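Local coordinates for gamma-glutamyl phosphate reductase (Thermotoga maritima, PDB 1O20), which probably catalyses the NADPH-dependent reduction of L-glutamyl 5-phosphate to the corresponding semialdehyde, the second step of proline biosynthesis from glutamate, at residues S110-R113 against L117-A120. Numbering follows the deposited sequence.
Sequences SWVR and LRIA
Trp111 lays one face of its indole over Ile119, whose CB sits 4.2 Å from the centroid of the Trp111 six-membered ring in a CH-pi contact; the CG2 methyl of Ile119 lies 3.5 Å from Trp111 CZ2. The ring reaches across because CG of Trp111 stands between the backbone N and the carbonyl carbon (chi1 60°), which folds the indole over the neighbouring strand. A beta-branched isoleucine suits the place: CB and CG2 meet the flat ring while CD1 extends to the aliphatic CG of Arg113. Beneath this pair, Trp111 N donates to Ile119 O, and Ile119 N returns a nearly straight bond to Trp111 O (177° at the hydrogen). These paired bonds belong to a beta hairpin, strands 107-112 and 118-125, which strand 413-420 extends to a three-stranded antiparallel sheet projecting far from the centre of the chain; in that third strand Phe417 touches Ile119 and Leu420 touches Arg118.

On the opposite face Ser110 is small enough to pack against Ala120, the one buried residue here, and its OG both donates to Ile119 O (2.7 Å), from above the carbonyl plane, and accepts from Arg118 NH1 (3.0 Å), close to the guanidinium plane. Arg118 gets there by bending at chi3 (-61°), which brings a face of its guanidinium over Val112 CG2. A leucine in place of Arg118 would probably leave Ser110 OG without this donor and Val112 CG2 without its flat cover.

Trp111, Val112 and Arg113 are exposed to solvent. Toward the turn Arg113 N still bonds to Leu117 O, but the side chains merely run alongside at longer range, Leu117 CD2 lying 3.8 Å from Arg113 NE, while the Arg113 guanidinium turns its charge to a salt bridge with Asp115.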
ATOM      1  N   SER A 110      13.883  -3.258 -26.272  1.00 16.15           N
ATOM      2  CA  SER A 110      15.075  -3.857 -26.889  1.00 15.74           C
ATOM      3  C   SER A 110      15.216  -3.396 -28.307  1.00 16.46           C
ATOM      4  O   SER A 110      14.210  -3.252 -29.024  1.00 16.31           O
ATOM      5  CB  SER A 110      14.971  -5.382 -26.908  1.00 15.06           C
ATOM      6  OG  SER A 110      16.132  -5.946 -27.517  1.00 14.68           O
ATOM      7  N   TRP A 111      16.450  -3.177 -28.717  1.00 17.15           N
ATOM      8  CA  TRP A 111      16.719  -2.678 -30.050  1.00 18.75           C
ATOM      9  C   TRP A 111      18.059  -3.187 -30.530  1.00 19.13           C
ATOM     10  O   TRP A 111      18.834  -3.752 -29.755  1.00 18.61           O
ATOM     11  CB  TRP A 111      16.691  -1.125 -30.031  1.00 19.06           C
ATOM     12  CG  TRP A 111      17.725  -0.552 -29.096  1.00 21.11           C
ATOM     13  CD1 TRP A 111      18.977  -0.117 -29.431  1.00 23.56           C
ATOM     14  CD2 TRP A 111      17.630  -0.428 -27.669  1.00 21.60           C
ATOM     15  NE1 TRP A 111      19.657   0.284 -28.302  1.00 24.00           N
ATOM     16  CE2 TRP A 111      18.845   0.125 -27.211  1.00 23.73           C
ATOM     17  CE3 TRP A 111      16.641  -0.729 -26.723  1.00 21.97           C
ATOM     18  CZ2 TRP A 111      19.083   0.404 -25.848  1.00 24.13           C
ATOM     19  CZ3 TRP A 111      16.880  -0.455 -25.395  1.00 23.39           C
ATOM     20  CH2 TRP A 111      18.088   0.100 -24.960  1.00 20.10           C
ATOM     21  N   VAL A 112      18.317  -2.986 -31.824  1.00 19.57           N
ATOM     22  CA  VAL A 112      19.571  -3.333 -32.460  1.00 19.17           C
ATOM     23  C   VAL A 112      20.298  -2.041 -32.816  1.00 19.62           C
ATOM     24  O   VAL A 112      19.758  -1.216 -33.524  1.00 19.59           O
ATOM     25  CB  VAL A 112      19.328  -4.161 -33.719  1.00 19.26           C
ATOM     26  CG1 VAL A 112      20.679  -4.559 -34.358  1.00 19.73           C
ATOM     27  CG2 VAL A 112      18.426  -5.429 -33.377  1.00 20.43           C
ATOM     28  N   ARG A 113      21.532  -1.871 -32.352  1.00 20.29           N
ATOM     29  CA  ARG A 113      22.320  -0.679 -32.678  1.00 20.75           C
ATOM     30  C   ARG A 113      22.724  -0.699 -34.128  1.00 20.63           C
ATOM     31  O   ARG A 113      22.615  -1.714 -34.772  1.00 20.68           O
ATOM     32  CB  ARG A 113      23.632  -0.663 -31.935  1.00 21.06           C
ATOM     33  CG  ARG A 113      23.589  -0.694 -30.503  1.00 24.69           C
ATOM     34  CD  ARG A 113      24.797   0.012 -29.881  1.00 23.68           C
ATOM     35  NE  ARG A 113      26.072  -0.473 -30.370  1.00 21.84           N
ATOM     36  CZ  ARG A 113      27.243  -0.023 -29.924  1.00 21.95           C
ATOM     37  NH1 ARG A 113      27.289   0.860 -28.933  1.00 21.14           N
ATOM     38  NH2 ARG A 113      28.374  -0.494 -30.425  1.00 19.72           N
ATOM     39  N   LEU A 117      24.714  -4.768 -32.695  1.00 17.69           N
ATOM     40  CA  LEU A 117      24.675  -5.204 -31.285  1.00 16.53           C
ATOM     41  C   LEU A 117      23.240  -5.139 -30.767  1.00 14.98           C
ATOM     42  O   LEU A 117      22.615  -4.077 -30.835  1.00 16.00           O
ATOM     43  CB  LEU A 117      25.559  -4.310 -30.473  1.00 16.32           C
ATOM     44  CG  LEU A 117      25.844  -4.775 -29.053  1.00 16.94           C
ATOM     45  CD1 LEU A 117      26.516  -6.092 -29.083  1.00 19.69           C
ATOM     46  CD2 LEU A 117      26.742  -3.718 -28.421  1.00 17.90           C
ATOM     47  N   ARG A 118      22.683  -6.264 -30.321  1.00 14.45           N
ATOM     48  CA  ARG A 118      21.356  -6.247 -29.676  1.00 15.46           C
ATOM     49  C   ARG A 118      21.455  -5.856 -28.194  1.00 15.76           C
ATOM     50  O   ARG A 118      22.286  -6.411 -27.456  1.00 15.79           O
ATOM     51  CB  ARG A 118      20.576  -7.594 -29.733  1.00 16.54           C
ATOM     52  CG  ARG A 118      19.213  -7.349 -28.993  1.00 19.28           C
ATOM     53  CD  ARG A 118      18.084  -8.284 -29.210  1.00 22.66           C
ATOM     54  NE  ARG A 118      17.625  -8.352 -30.580  1.00 19.84           N
ATOM     55  CZ  ARG A 118      16.790  -7.513 -31.119  1.00 17.25           C
ATOM     56  NH1 ARG A 118      16.284  -6.478 -30.443  1.00 15.38           N
ATOM     57  NH2 ARG A 118      16.424  -7.731 -32.367  1.00 18.33           N
ATOM     58  N   ILE A 119      20.609  -4.916 -27.780  1.00 16.66           N
ATOM     59  CA  ILE A 119      20.485  -4.474 -26.397  1.00 17.16           C
ATOM     60  C   ILE A 119      19.058  -4.643 -25.940  1.00 16.17           C
ATOM     61  O   ILE A 119      18.115  -4.291 -26.654  1.00 16.76           O
ATOM     62  CB  ILE A 119      20.937  -3.011 -26.267  1.00 17.60           C
ATOM     63  CG1 ILE A 119      22.402  -2.888 -26.656  1.00 19.74           C
ATOM     64  CG2 ILE A 119      20.779  -2.463 -24.805  1.00 18.93           C
ATOM     65  CD1 ILE A 119      22.841  -1.492 -26.828  1.00 20.09           C
ATOM     66  N   ALA A 120      18.884  -5.173 -24.745  1.00 14.85           N
ATOM     67  CA  ALA A 120      17.563  -5.273 -24.136  1.00 14.62           C
ATOM     68  C   ALA A 120      17.592  -4.932 -22.653  1.00 15.59           C
ATOM     69  O   ALA A 120      18.574  -5.215 -21.972  1.00 16.97           O
ATOM     70  CB  ALA A 120      17.029  -6.684 -24.285  1.00 13.92           C
TER